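PDB 7KSF: Protease/Reverse transcriptase/ribonuclease H, which copies viral RNA into DNA and degrades the RNA of the hybrid, and in its natural form probably cleaves viral polyproteins as an aspartic protease. Local coordinates for residues P5-I10 with K61-K66; L15-A20 with E77-S82; A464-Y469 with K569-V574; L490-L495 with R538-I543. The protein carries 1 engineered substitution. All blocks are in the same frame, centred on the assembly; numbering follows the deposited sequence.

Interaction 1 of 4, residues P5-I10 with K61-K66; sequences PLPAEI and KVKGRK
Ala8 and Glu9 run antiparallel to Val62 and Lys61, so that strand 6-9 is laid against the end of strand 52-62 just where the chain turns from that strand into strand 65-74. The contact lies in the sheet of the spumavirus aspartic protease part, where strand 6-9 also pairs with strand 14-19. Ala8 and Val62 form a non-hydrogen-bonded pair, and Glu9 with Lys61 is the neighbouring hydrogen-bonded pair. Lys61 N gives a bond of 2.7 Å to Glu9 O. Glu9 N returns one of 3.1 Å to Lys61 O. A third bond, Lys63 N to Pro7 O at 3.1 Å, carries the pairing into the type I' turn from Val62 to Arg65. This turn closes a tight two-residue hairpin, with Gly64 at a backbone conformation that suits glycine.

The side chains divide between the two faces of the sheet. Ala8 CB and Val62 CG2 meet loosely, 4.5 Å apart, on a buried face where Trp88 and Leu89 also touch Val62. Glu9 and Lys61 share the other face, where Glu9 OE2 and Lys61 NZ stay 4.5 Å apart, beyond a salt bridge. Lys63 has its CG beside the backbone N (chi1 -69°) and is extended from there, which takes its aliphatic part past Pro7 toward Leu6; its CE crosses the Leu6 side chain obliquely, 4.1 Å from CD2.

Backbone bonds thus do most of the joining. The apolar pair adds a small buried patch, while Glu9 and Lys61 probably attract only at long range, on the more accessible face.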
loop_
_atom_site.group_PDB
_atom_site.type_symbol
_atom_site.label_atom_id
_atom_site.label_comp_id
_atom_site.label_asym_id
_atom_site.label_seq_id
_atom_site.Cartn_x
_atom_site.Cartn_y
_atom_site.Cartn_z
ATOM N N PRO A 5 22.983 -20.798 9.714
ATOM C CA PRO A 5 22.830 -21.984 10.559
ATOM C C PRO A 5 23.517 -23.187 9.937
ATOM O O PRO A 5 23.653 -23.296 8.717
ATOM C CB PRO A 5 21.313 -22.181 10.628
ATOM C CG PRO A 5 20.798 -21.532 9.392
ATOM C CD PRO A 5 21.702 -20.363 9.131
ATOM N N LEU A 6 23.948 -24.099 10.803
ATOM C CA LEU A 6 24.740 -25.240 10.395
ATOM C C LEU A 6 23.980 -26.530 10.678
ATOM O O LEU A 6 23.537 -26.744 11.816
ATOM C CB LEU A 6 26.079 -25.247 11.137
ATOM C CG LEU A 6 26.748 -23.872 11.165
ATOM C CD1 LEU A 6 27.731 -23.768 12.316
ATOM C CD2 LEU A 6 27.436 -23.586 9.837
ATOM N N PRO A 7 23.810 -27.405 9.687
ATOM C CA PRO A 7 23.091 -28.660 9.942
ATOM C C PRO A 7 23.869 -29.557 10.889
ATOM O O PRO A 7 25.090 -29.698 10.779
ATOM C CB PRO A 7 22.966 -29.285 8.548
ATOM C CG PRO A 7 24.103 -28.704 7.774
ATOM C CD PRO A 7 24.278 -27.304 8.296
ATOM N N ALA A 8 23.152 -30.166 11.829
ATOM C CA ALA A 8 23.795 -30.988 12.843
ATOM C C ALA A 8 22.815 -32.033 13.352
ATOM O O ALA A 8 21.614 -31.775 13.456
ATOM C CB ALA A 8 24.307 -30.133 14.008
ATOM N N GLU A 9 23.343 -33.210 13.677
ATOM C CA GLU A 9 22.573 -34.285 14.290
ATOM C C GLU A 9 23.196 -34.639 15.635
ATOM O O GLU A 9 24.412 -34.840 15.726
ATOM C CB GLU A 9 22.529 -35.519 13.382
ATOM C CG GLU A 9 21.967 -36.759 14.046
ATOM C CD GLU A 9 22.032 -37.975 13.146
ATOM O OE1 GLU A 9 21.977 -37.806 11.910
ATOM O OE2 GLU A 9 22.153 -39.098 13.679
ATOM N N ILE A 10 22.368 -34.721 16.680
ATOM C CA ILE A 10 22.834 -35.007 18.036
ATOM C C ILE A 10 22.494 -36.439 18.446
ATOM O O ILE A 10 23.388 -37.249 18.702
ATOM C CB ILE A 10 22.285 -33.976 19.051
ATOM C CG1 ILE A 10 22.488 -34.472 20.484
ATOM C CG2 ILE A 10 20.824 -33.667 18.781
ATOM C CD1 ILE A 10 22.094 -33.460 21.553
ATOM N N LYS A 61 27.110 -34.836 15.912
ATOM C CA LYS A 61 27.658 -34.581 14.591
ATOM C C LYS A 61 27.412 -33.135 14.181
ATOM O O LYS A 61 26.330 -32.588 14.411
ATOM C CB LYS A 61 27.038 -35.519 13.553
ATOM C CG LYS A 61 27.300 -36.992 13.796
ATOM C CD LYS A 61 26.636 -37.842 12.723
ATOM C CE LYS A 61 26.845 -39.326 12.984
ATOM N NZ LYS A 61 26.169 -40.172 11.960
ATOM N N VAL A 62 28.425 -32.523 13.577
ATOM C CA VAL A 62 28.312 -31.202 12.966
ATOM C C VAL A 62 28.729 -31.358 11.512
ATOM O O VAL A 62 29.900 -31.639 11.222
ATOM C CB VAL A 62 29.170 -30.152 13.682
ATOM C CG1 VAL A 62 29.204 -28.860 12.884
ATOM C CG2 VAL A 62 28.632 -29.899 15.081
ATOM N N LYS A 63 27.771 -31.190 10.595
ATOM C CA LYS A 63 27.987 -31.410 9.164
ATOM C C LYS A 63 28.472 -32.828 8.874
ATOM O O LYS A 63 29.143 -33.073 7.867
ATOM C CB LYS A 63 28.969 -30.389 8.577
ATOM C CG LYS A 63 28.444 -28.969 8.497
ATOM C CD LYS A 63 29.449 -28.056 7.813
ATOM C CE LYS A 63 28.861 -26.675 7.581
ATOM N NZ LYS A 63 29.787 -25.773 6.843
ATOM N N GLY A 64 28.148 -33.777 9.752
ATOM C CA GLY A 64 28.554 -35.153 9.586
ATOM C C GLY A 64 29.737 -35.587 10.430
ATOM O O GLY A 64 29.951 -36.797 10.584
ATOM N N ARG A 65 30.507 -34.648 10.978
ATOM C CA ARG A 65 31.661 -34.972 11.809
ATOM C C ARG A 65 31.285 -34.871 13.282
ATOM O O ARG A 65 30.686 -33.878 13.706
ATOM C CB ARG A 65 32.839 -34.043 11.505
ATOM C CG ARG A 65 33.557 -34.350 10.205
ATOM C CD ARG A 65 34.955 -33.752 10.191
ATOM N NE ARG A 65 35.772 -34.260 11.289
ATOM C CZ ARG A 65 37.059 -33.970 11.460
ATOM N NH1 ARG A 65 37.682 -33.177 10.599
ATOM N NH2 ARG A 65 37.725 -34.477 12.489
ATOM N N LYS A 66 31.645 -35.896 14.052
ATOM C CA LYS A 66 31.315 -35.924 15.468
ATOM C C LYS A 66 32.107 -34.871 16.236
ATOM O O LYS A 66 33.231 -34.514 15.872
ATOM C CB LYS A 66 31.591 -37.309 16.054
ATOM C CG LYS A 66 30.785 -38.428 15.420
ATOM C CD LYS A 66 31.076 -39.757 16.098
ATOM C CE LYS A 66 30.340 -40.897 15.414
ATOM N NZ LYS A 66 30.765 -41.055 13.999
#

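Interaction 2 of 4, residues L15-A20 with E77-S82; sequences LLAHWA and EYILLS. Engineered in segment 15-20: Ala20 (natural residue Asp).
Ala17, His18 and Trp19 pair in parallel with Ile79, Leu80 and Leu81 in the protease part of the chain. Strand 79-81 also bonds through Leu80 to Cys27 of strand 26-29, and so lies between the two strands that flank the loop following Ala20, the psi-loop topology known from aspartic proteases. Ala20 is engineered from aspartate and opens a sequence matching the Asp-Ser-Gly signature of that family; the natural aspartate is therefore probably the catalytic one.

Four backbone bonds form the ladder. Leu16 O accepts from Ile79 N at 2.9 Å, and His18 uses both its N and its O, with Ile79 O and Leu81 N. The last rung joins Ala20 N to Leu81 O at 2.8 Å. Between the rungs, Ala17 CA makes a CA-H...O contact with Ile79 O.

Apolar side chains pack on the face carrying Ala17, Ile79 and Leu81. Leu15 adds to it: with CG anti to the backbone N (chi1 -154°), its CD2 comes within 3.6 Å of Ile79 CG1. Farther along, Ala17 CB rests 4.0 Å from Leu81 CD2.

Two rings also meet, those of His18 and Tyr78. They approach obliquely, planes turned 76° to each other and centroids 5.4 Å apart; His143 and Tyr76 also meet the tyrosine ring. Beyond them, the engineered Ala20 places its CB 3.7 Å from Leu80 CD1.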
loop_
_atom_site.group_PDB
_atom_site.type_symbol
_atom_site.label_atom_id
_atom_site.label_comp_id
_atom_site.label_asym_id
_atom_site.label_seq_id
_atom_site.Cartn_x
_atom_site.Cartn_y
_atom_site.Cartn_z
ATOM N N LEU A 15 19.214 -31.310 13.670
ATOM C CA LEU A 15 19.018 -30.030 14.332
ATOM C C LEU A 15 19.940 -29.011 13.675
ATOM O O LEU A 15 20.586 -29.293 12.661
ATOM C CB LEU A 15 19.258 -30.167 15.842
ATOM C CG LEU A 15 18.542 -29.163 16.750
ATOM C CD1 LEU A 15 17.048 -29.165 16.478
ATOM C CD2 LEU A 15 18.823 -29.467 18.210
ATOM N N LEU A 16 19.999 -27.816 14.254
ATOM C CA LEU A 16 20.822 -26.739 13.729
ATOM C C LEU A 16 21.689 -26.173 14.840
ATOM O O LEU A 16 21.255 -26.069 15.989
ATOM C CB LEU A 16 19.962 -25.628 13.122
ATOM C CG LEU A 16 19.034 -26.025 11.973
ATOM C CD1 LEU A 16 18.300 -24.800 11.480
ATOM C CD2 LEU A 16 19.808 -26.680 10.838
ATOM N N ALA A 17 22.915 -25.810 14.486
ATOM C CA ALA A 17 23.855 -25.197 15.409
ATOM C C ALA A 17 24.187 -23.791 14.929
ATOM O O ALA A 17 24.195 -23.518 13.725
ATOM C CB ALA A 17 25.137 -26.029 15.535
ATOM N N HIS A 18 24.452 -22.896 15.878
ATOM C CA HIS A 18 24.774 -21.509 15.570
ATOM C C HIS A 18 26.092 -21.145 16.234
ATOM O O HIS A 18 26.218 -21.230 17.461
ATOM C CB HIS A 18 23.656 -20.568 16.024
ATOM C CG HIS A 18 22.447 -20.589 15.139
ATOM N ND1 HIS A 18 21.540 -21.626 15.147
ATOM C CD2 HIS A 18 22.003 -19.706 14.215
ATOM C CE1 HIS A 18 20.584 -21.378 14.269
ATOM N NE2 HIS A 18 20.842 -20.220 13.690
ATOM N N TRP A 19 27.066 -20.749 15.420
ATOM C CA TRP A 19 28.365 -20.317 15.918
ATOM C C TRP A 19 28.203 -19.109 16.833
ATOM O O TRP A 19 27.738 -18.050 16.401
ATOM C CB TRP A 19 29.268 -19.981 14.733
ATOM C CG TRP A 19 30.741 -20.030 15.002
ATOM C CD1 TRP A 19 31.555 -21.122 14.916
ATOM C CD2 TRP A 19 31.582 -18.929 15.365
ATOM N NE1 TRP A 19 32.848 -20.773 15.216
ATOM C CE2 TRP A 19 32.892 -19.431 15.496
ATOM C CE3 TRP A 19 31.354 -17.570 15.602
ATOM C CZ2 TRP A 19 33.972 -18.623 15.850
ATOM C CZ3 TRP A 19 32.427 -16.770 15.955
ATOM C CH2 TRP A 19 33.716 -17.298 16.077
ATOM N N ALA A 20 28.570 -19.272 18.099
ATOM C CA ALA A 20 28.458 -18.203 19.079
ATOM C C ALA A 20 29.801 -17.507 19.256
ATOM O O ALA A 20 30.859 -18.090 19.008
ATOM C CB ALA A 20 27.968 -18.740 20.426
ATOM N N GLU A 77 15.368 -24.236 20.788
ATOM C CA GLU A 77 15.356 -25.355 19.857
ATOM C C GLU A 77 16.628 -25.457 19.024
ATOM O O GLU A 77 16.784 -26.430 18.282
ATOM C CB GLU A 77 14.143 -25.254 18.919
ATOM C CG GLU A 77 14.258 -24.187 17.832
ATOM C CD GLU A 77 14.046 -22.772 18.349
ATOM O OE1 GLU A 77 13.701 -22.608 19.539
ATOM O OE2 GLU A 77 14.221 -21.822 17.557
ATOM N N TYR A 78 17.532 -24.488 19.127
ATOM C CA TYR A 78 18.786 -24.514 18.393
ATOM C C TYR A 78 19.940 -24.826 19.339
ATOM O O TYR A 78 19.826 -24.695 20.561
ATOM C CB TYR A 78 19.033 -23.178 17.682
ATOM C CG TYR A 78 19.321 -22.032 18.624
ATOM C CD1 TYR A 78 18.285 -21.318 19.216
ATOM C CD2 TYR A 78 20.626 -21.664 18.923
ATOM C CE1 TYR A 78 18.545 -20.267 20.079
ATOM C CE2 TYR A 78 20.893 -20.618 19.785
ATOM C CZ TYR A 78 19.852 -19.924 20.362
ATOM O OH TYR A 78 20.110 -18.881 21.223
ATOM N N ILE A 79 21.060 -25.242 18.756
ATOM C CA ILE A 79 22.267 -25.570 19.505
ATOM C C ILE A 79 23.180 -24.348 19.446
ATOM O O ILE A 79 23.830 -24.093 18.430
ATOM C CB ILE A 79 22.962 -26.818 18.959
ATOM C CG1 ILE A 79 22.047 -28.036 19.079
ATOM C CG2 ILE A 79 24.264 -27.064 19.697
ATOM C CD1 ILE A 79 22.656 -29.312 18.531
ATOM N N LEU A 80 23.217 -23.585 20.535
ATOM C CA LEU A 80 24.160 -22.479 20.654
ATOM C C LEU A 80 25.566 -23.056 20.761
ATOM O O LEU A 80 25.927 -23.642 21.787
ATOM C CB LEU A 80 23.824 -21.619 21.868
ATOM C CG LEU A 80 24.619 -20.321 22.025
ATOM C CD1 LEU A 80 24.309 -19.361 20.888
ATOM C CD2 LEU A 80 24.327 -19.679 23.371
ATOM N N LEU A 81 26.355 -22.898 19.705
ATOM C CA LEU A 81 27.623 -23.601 19.567
ATOM C C LEU A 81 28.770 -22.706 20.024
ATOM O O LEU A 81 28.989 -21.631 19.455
ATOM C CB LEU A 81 27.832 -24.039 18.119
ATOM C CG LEU A 81 29.043 -24.926 17.842
ATOM C CD1 LEU A 81 29.056 -26.112 18.792
ATOM C CD2 LEU A 81 29.011 -25.391 16.399
ATOM N N SER A 82 29.498 -23.157 21.040
ATOM C CA SER A 82 30.663 -22.415 21.497
ATOM C C SER A 82 31.757 -22.471 20.433
ATOM O O SER A 82 31.982 -23.522 19.827
ATOM C CB SER A 82 31.178 -22.985 22.820
ATOM O OG SER A 82 32.236 -22.202 23.341
#

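Interaction 3 of 4, residues A464-Y469 with K569-V574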
loop_
_atom_site.group_PDB
_atom_site.type_symbol
_atom_site.label_atom_id
_atom_site.label_comp_id
_atom_site.label_asym_id
_atom_site.label_seq_id
_atom_site.Cartn_x
_atom_site.Cartn_y
_atom_site.Cartn_z
ATOM N N ALA A 464 -14.619 3.731 -7.674
ATOM C CA ALA A 464 -14.650 4.248 -6.314
ATOM C C ALA A 464 -15.867 3.678 -5.600
ATOM O O ALA A 464 -16.722 3.023 -6.203
ATOM C CB ALA A 464 -14.675 5.779 -6.297
ATOM N N GLY A 465 -15.935 3.942 -4.297
ATOM C CA GLY A 465 -17.048 3.515 -3.481
ATOM C C GLY A 465 -17.968 4.668 -3.125
ATOM O O GLY A 465 -17.592 5.834 -3.201
ATOM N N TYR A 466 -19.193 4.324 -2.733
ATOM C CA TYR A 466 -20.200 5.300 -2.331
ATOM C C TYR A 466 -20.754 4.897 -0.972
ATOM O O TYR A 466 -21.293 3.796 -0.817
ATOM C CB TYR A 466 -21.324 5.396 -3.366
ATOM C CG TYR A 466 -20.837 5.632 -4.781
ATOM C CD1 TYR A 466 -20.329 6.868 -5.166
ATOM C CD2 TYR A 466 -20.888 4.623 -5.732
ATOM C CE1 TYR A 466 -19.882 7.090 -6.454
ATOM C CE2 TYR A 466 -20.442 4.834 -7.025
ATOM C CZ TYR A 466 -19.940 6.070 -7.380
ATOM O OH TYR A 466 -19.497 6.285 -8.666
ATOM N N VAL A 467 -20.623 5.792 0.004
ATOM C CA VAL A 467 -21.017 5.523 1.382
ATOM C C VAL A 467 -22.004 6.594 1.820
ATOM O O VAL A 467 -21.757 7.788 1.627
ATOM C CB VAL A 467 -19.802 5.481 2.325
ATOM C CG1 VAL A 467 -20.243 5.543 3.777
ATOM C CG2 VAL A 467 -18.981 4.230 2.061
ATOM N N ARG A 468 -23.116 6.168 2.415
ATOM C CA ARG A 468 -24.180 7.066 2.850
ATOM C C ARG A 468 -24.428 6.860 4.337
ATOM O O ARG A 468 -24.897 5.793 4.749
ATOM C CB ARG A 468 -25.457 6.823 2.046
ATOM C CG ARG A 468 -25.332 7.169 0.576
ATOM C CD ARG A 468 -26.578 6.771 -0.197
ATOM N NE ARG A 468 -26.651 5.327 -0.397
ATOM C CZ ARG A 468 -27.622 4.716 -1.066
ATOM N NH1 ARG A 468 -28.609 5.420 -1.601
ATOM N NH2 ARG A 468 -27.605 3.398 -1.197
ATOM N N TYR A 469 -24.121 7.879 5.135
ATOM C CA TYR A 469 -24.399 7.866 6.565
ATOM C C TYR A 469 -25.814 8.384 6.803
ATOM O O TYR A 469 -26.140 9.512 6.420
ATOM C CB TYR A 469 -23.384 8.717 7.326
ATOM C CG TYR A 469 -21.966 8.191 7.279
ATOM C CD1 TYR A 469 -21.096 8.566 6.263
ATOM C CD2 TYR A 469 -21.493 7.327 8.258
ATOM C CE1 TYR A 469 -19.802 8.091 6.219
ATOM C CE2 TYR A 469 -20.199 6.850 8.224
ATOM C CZ TYR A 469 -19.361 7.235 7.203
ATOM O OH TYR A 469 -18.071 6.760 7.165
ATOM N N LYS A 569 -21.991 -1.829 -11.052
ATOM C CA LYS A 569 -20.844 -2.315 -11.808
ATOM C C LYS A 569 -20.617 -1.494 -13.067
ATOM O O LYS A 569 -19.472 -1.293 -13.484
ATOM C CB LYS A 569 -21.021 -3.790 -12.168
ATOM C CG LYS A 569 -22.221 -4.078 -13.063
ATOM C CD LYS A 569 -21.994 -5.301 -13.944
ATOM C CE LYS A 569 -21.730 -6.556 -13.125
ATOM N NZ LYS A 569 -21.517 -7.751 -13.994
ATOM N N HIS A 570 -21.693 -1.021 -13.691
ATOM C CA HIS A 570 -21.601 -0.199 -14.887
ATOM C C HIS A 570 -21.566 1.286 -14.572
ATOM O O HIS A 570 -21.712 2.102 -15.487
ATOM C CB HIS A 570 -22.764 -0.507 -15.836
ATOM C CG HIS A 570 -22.589 -1.774 -16.616
ATOM N ND1 HIS A 570 -23.044 -2.996 -16.166
ATOM C CD2 HIS A 570 -22.007 -2.008 -17.814
ATOM C CE1 HIS A 570 -22.750 -3.926 -17.057
ATOM N NE2 HIS A 570 -22.121 -3.353 -18.069
ATOM N N ILE A 571 -21.387 1.657 -13.310
ATOM C CA ILE A 571 -21.250 3.082 -12.991
ATOM C C ILE A 571 -19.998 3.623 -13.665
ATOM O O ILE A 571 -18.911 3.025 -13.527
ATOM C CB ILE A 571 -21.197 3.299 -11.472
ATOM C CG1 ILE A 571 -22.593 3.169 -10.876
ATOM C CG2 ILE A 571 -20.643 4.678 -11.156
ATOM C CD1 ILE A 571 -23.545 4.228 -11.360
ATOM N N PRO A 572 -20.086 4.726 -14.405
ATOM C CA PRO A 572 -18.898 5.273 -15.071
ATOM C C PRO A 572 -17.835 5.723 -14.082
ATOM O O PRO A 572 -18.031 5.661 -12.864
ATOM C CB PRO A 572 -19.457 6.454 -15.875
ATOM C CG PRO A 572 -20.917 6.162 -16.022
ATOM C CD PRO A 572 -21.310 5.462 -14.763
ATOM N N ASP A 573 -16.703 6.181 -14.604
ATOM C CA ASP A 573 -15.592 6.581 -13.754
ATOM C C ASP A 573 -15.912 7.870 -13.012
ATOM O O ASP A 573 -16.449 8.822 -13.584
ATOM C CB ASP A 573 -14.323 6.763 -14.584
ATOM C CG ASP A 573 -13.798 5.457 -15.134
ATOM O OD1 ASP A 573 -13.927 4.425 -14.443
ATOM O OD2 ASP A 573 -13.256 5.466 -16.259
ATOM N N VAL A 574 -15.575 7.893 -11.723
ATOM C CA VAL A 574 -15.731 9.099 -10.923
ATOM C C VAL A 574 -14.735 10.147 -11.399
ATOM O O VAL A 574 -13.548 9.859 -11.593
ATOM C CB VAL A 574 -15.545 8.775 -9.433
ATOM C CG1 VAL A 574 -15.762 10.010 -8.582
ATOM C CG2 VAL A 574 -16.496 7.663 -9.016
#
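An apolar contact between Tyr466, Ile571 and Val574 joins a sheet strand of the RNase H-like part of the reverse transcriptase to the loop that follows its last strand, 557-561. Strand 464-471 is second in the five-stranded sheet of order 3-2-1-4-5, the RNase H topology, between strands 477-484 and 454-460. Residues 569-574 come after strand 557-561, at the far edge of that sheet, and return past the beginning of strand 464-471.

Tyr466 carries most of the contact with the hydroxyl end of its ring. With CG beside the backbone N (chi1 -52°), the ring is sent across to the loop, where it meets two methyl groups. Ile571 CG2 approaches the ring edge near its plane, 4.1 Å from Tyr466 CZ, while Val574 CG2 comes in obliquely at the same distance from that carbon. The tyrosine and valine side chains lie alongside each other, pointing opposite ways. Val574 CG2 serves a second neighbour as well, packing 3.8 Å from Ala464 CB.

Polar bonds lie around this patch. Val574 N is bonded to Ser463 OG, so the turn ahead of strand 464-471 also holds the returning segment. Helix 383-392 reaches Ile571 through Ser388.

The chemistry implies a largely apolar junction, in which two methyl groups of the loop lie against the hydroxyl end of the ring, while Ser461, outside both segments, gives Tyr466 OH a weak hydrogen bond through its OG.

Interaction 4 of 4, residues L490-L495 with R538-I543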
loop_
_atom_site.group_PDB
_atom_site.type_symbol
_atom_site.label_atom_id
_atom_site.label_comp_id
_atom_site.label_asym_id
_atom_site.label_seq_id
_atom_site.Cartn_x
_atom_site.Cartn_y
_atom_site.Cartn_z
ATOM N N LEU A 490 -7.870 -0.626 -7.216
ATOM C CA LEU A 490 -8.577 -0.810 -8.476
ATOM C C LEU A 490 -8.385 -2.218 -9.020
ATOM O O LEU A 490 -9.243 -2.725 -9.753
ATOM C CB LEU A 490 -8.108 0.225 -9.494
ATOM C CG LEU A 490 -8.459 1.671 -9.155
ATOM C CD1 LEU A 490 -7.664 2.625 -10.025
ATOM C CD2 LEU A 490 -9.950 1.910 -9.328
ATOM N N LYS A 491 -7.267 -2.863 -8.669
ATOM C CA LYS A 491 -7.025 -4.242 -9.073
ATOM C C LYS A 491 -7.913 -5.227 -8.326
ATOM O O LYS A 491 -8.127 -6.340 -8.819
ATOM C CB LYS A 491 -5.558 -4.615 -8.836
ATOM C CG LYS A 491 -4.545 -3.672 -9.454
ATOM C CD LYS A 491 -3.128 -4.084 -9.072
ATOM C CE LYS A 491 -2.099 -3.129 -9.650
ATOM N NZ LYS A 491 -0.704 -3.495 -9.268
ATOM N N PHE A 492 -8.424 -4.845 -7.158
ATOM C CA PHE A 492 -9.217 -5.752 -6.343
ATOM C C PHE A 492 -10.469 -6.200 -7.091
ATOM O O PHE A 492 -10.958 -5.528 -8.000
ATOM C CB PHE A 492 -9.632 -5.081 -5.032
ATOM C CG PHE A 492 -8.491 -4.777 -4.100
ATOM C CD1 PHE A 492 -7.220 -5.271 -4.342
ATOM C CD2 PHE A 492 -8.697 -4.008 -2.965
ATOM C CE1 PHE A 492 -6.173 -4.993 -3.477
ATOM C CE2 PHE A 492 -7.659 -3.732 -2.094
ATOM C CZ PHE A 492 -6.396 -4.225 -2.350
ATOM N N SER A 493 -10.991 -7.353 -6.686
ATOM C CA SER A 493 -12.282 -7.794 -7.182
ATOM C C SER A 493 -13.395 -6.912 -6.614
ATOM O O SER A 493 -13.208 -6.185 -5.633
ATOM C CB SER A 493 -12.521 -9.260 -6.820
ATOM O OG SER A 493 -12.497 -9.450 -5.418
ATOM N N MET A 494 -14.569 -6.986 -7.247
ATOM C CA MET A 494 -15.672 -6.104 -6.870
ATOM C C MET A 494 -16.064 -6.287 -5.413
ATOM O O MET A 494 -16.350 -5.312 -4.711
ATOM C CB MET A 494 -16.874 -6.347 -7.783
ATOM C CG MET A 494 -16.640 -5.938 -9.224
ATOM S SD MET A 494 -16.202 -4.198 -9.375
ATOM C CE MET A 494 -15.956 -4.068 -11.142
ATOM N N LEU A 495 -16.067 -7.530 -4.932
ATOM C CA LEU A 495 -16.413 -7.781 -3.538
ATOM C C LEU A 495 -15.416 -7.127 -2.591
ATOM O O LEU A 495 -15.799 -6.595 -1.543
ATOM C CB LEU A 495 -16.493 -9.283 -3.285
ATOM C CG LEU A 495 -16.672 -9.723 -1.834
ATOM C CD1 LEU A 495 -17.955 -9.151 -1.243
ATOM C CD2 LEU A 495 -16.672 -11.236 -1.755
ATOM N N ARG A 538 -9.911 -13.921 -4.129
ATOM C CA ARG A 538 -9.452 -12.754 -3.387
ATOM C C ARG A 538 -8.205 -12.194 -4.059
ATOM O O ARG A 538 -7.165 -12.860 -4.107
ATOM C CB ARG A 538 -9.157 -13.127 -1.936
ATOM C CG ARG A 538 -10.203 -14.026 -1.305
ATOM C CD ARG A 538 -9.917 -14.274 0.166
ATOM N NE ARG A 538 -10.951 -15.103 0.778
ATOM C CZ ARG A 538 -11.038 -15.355 2.082
ATOM N NH1 ARG A 538 -10.150 -14.839 2.921
ATOM N NH2 ARG A 538 -12.018 -16.119 2.544
ATOM N N LYS A 539 -8.305 -10.975 -4.583
ATOM C CA LYS A 539 -7.181 -10.321 -5.237
ATOM C C LYS A 539 -6.651 -9.149 -4.412
ATOM O O LYS A 539 -6.131 -8.177 -4.962
ATOM C CB LYS A 539 -7.576 -9.880 -6.646
ATOM C CG LYS A 539 -7.995 -11.054 -7.517
ATOM C CD LYS A 539 -8.633 -10.625 -8.820
ATOM C CE LYS A 539 -9.169 -11.835 -9.565
ATOM N NZ LYS A 539 -9.839 -11.460 -10.837
ATOM N N ALA A 540 -6.777 -9.242 -3.095
ATOM C CA ALA A 540 -6.177 -8.302 -2.162
ATOM C C ALA A 540 -5.286 -9.062 -1.187
ATOM O O ALA A 540 -5.358 -10.289 -1.075
ATOM C CB ALA A 540 -7.242 -7.507 -1.393
ATOM N N LEU A 541 -4.443 -8.317 -0.480
ATOM C CA LEU A 541 -3.526 -8.934 0.464
ATOM C C LEU A 541 -4.295 -9.546 1.634
ATOM O O LEU A 541 -5.396 -9.102 1.964
ATOM C CB LEU A 541 -2.529 -7.907 0.986
ATOM C CG LEU A 541 -1.626 -7.267 -0.065
ATOM C CD1 LEU A 541 -0.592 -6.381 0.600
ATOM C CD2 LEU A 541 -0.958 -8.329 -0.923
ATOM N N PRO A 542 -3.738 -10.581 2.270
ATOM C CA PRO A 542 -4.385 -11.115 3.480
ATOM C C PRO A 542 -4.487 -10.088 4.590
ATOM O O PRO A 542 -5.415 -10.158 5.406
ATOM C CB PRO A 542 -3.474 -12.287 3.878
ATOM C CG PRO A 542 -2.731 -12.640 2.626
ATOM C CD PRO A 542 -2.536 -11.344 1.903
ATOM N N ILE A 543 -3.560 -9.130 4.633
ATOM C CA ILE A 543 -3.633 -8.051 5.612
ATOM C C ILE A 543 -4.931 -7.272 5.440
ATOM O O ILE A 543 -5.546 -6.836 6.420
ATOM C CB ILE A 543 -2.399 -7.136 5.493
ATOM C CG1 ILE A 543 -1.108 -7.957 5.564
ATOM C CG2 ILE A 543 -2.404 -6.084 6.588
ATOM C CD1 ILE A 543 -0.520 -8.321 4.208
#
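Two helix starts meet in the RNase H-like part of the reverse transcriptase, where Phe492 and Ser493, leading into helix 494-513, pack against Lys539 and Ala540, just ahead of helix 542-549. Ser493 is the N-cap of the first helix and Leu541 that of the second. The two segments come nearest, CA to CA, at Phe492 and Lys539, 5.1 Å apart.

The main interaction is a CH-pi contact. Ala540 CB sits over one face of the Phe492 ring, 3.5 Å from its centroid and only 16° off the ring normal. Phe492 CG lies beside the backbone N (chi1 -67°), which carries the ring to the Ala540 methyl so that one face meets it. Trp548 of helix 542-549 touches Ala540 as well, while Lys497 and Arg544 pack on the phenylalanine, so that the surroundings of the ring come from both helices.

Lys539 contributes its backbone and the root of its side chain. Its CB lies 4.2 Å from Lys491 O and equally close to Ser493 N, in plain van der Waals contact.

A polar link between the two segments is indirect and runs through Glu496, in the first turn of helix 494-513. Its OE2 is hydrogen-bonded to both Ser493 OG and Lys539 N, and its OE1 has a weak bond to Ala540 N. One carboxylate therefore ties the N-cap serine of its own helix to the backbone ahead of the other. Beside the methyl-on-ring contact, Lys539 O approaches the phenylalanine obliquely, with Phe492 CD1 its nearest ring atom.

In the fold
Interactions 1 and 2 belong to one sheet of the protease. Their centres are about 10 Å apart, and strands 6-9 and 14-19 join them through a probable hydrogen bond, Leu6 O to Ala17 N at 2.9 Å. Interaction 2 ends at the engineered Ala20 of the presumed active-site signature. Interactions 3 and 4 lie in the RNase H-like region, centres about 17 Å apart and nearest atoms about 5 Å, with interaction 4 nested in the chain loop that interaction 3 closes. The two groups are far apart: centres are about 62 Å apart for interactions 1 and 3, and about 42 Å for interactions 2 and 4, whose nearest atoms are about 24 Å apart. The calcium ion, at Gly596 and Glu642, is bound by none of the four.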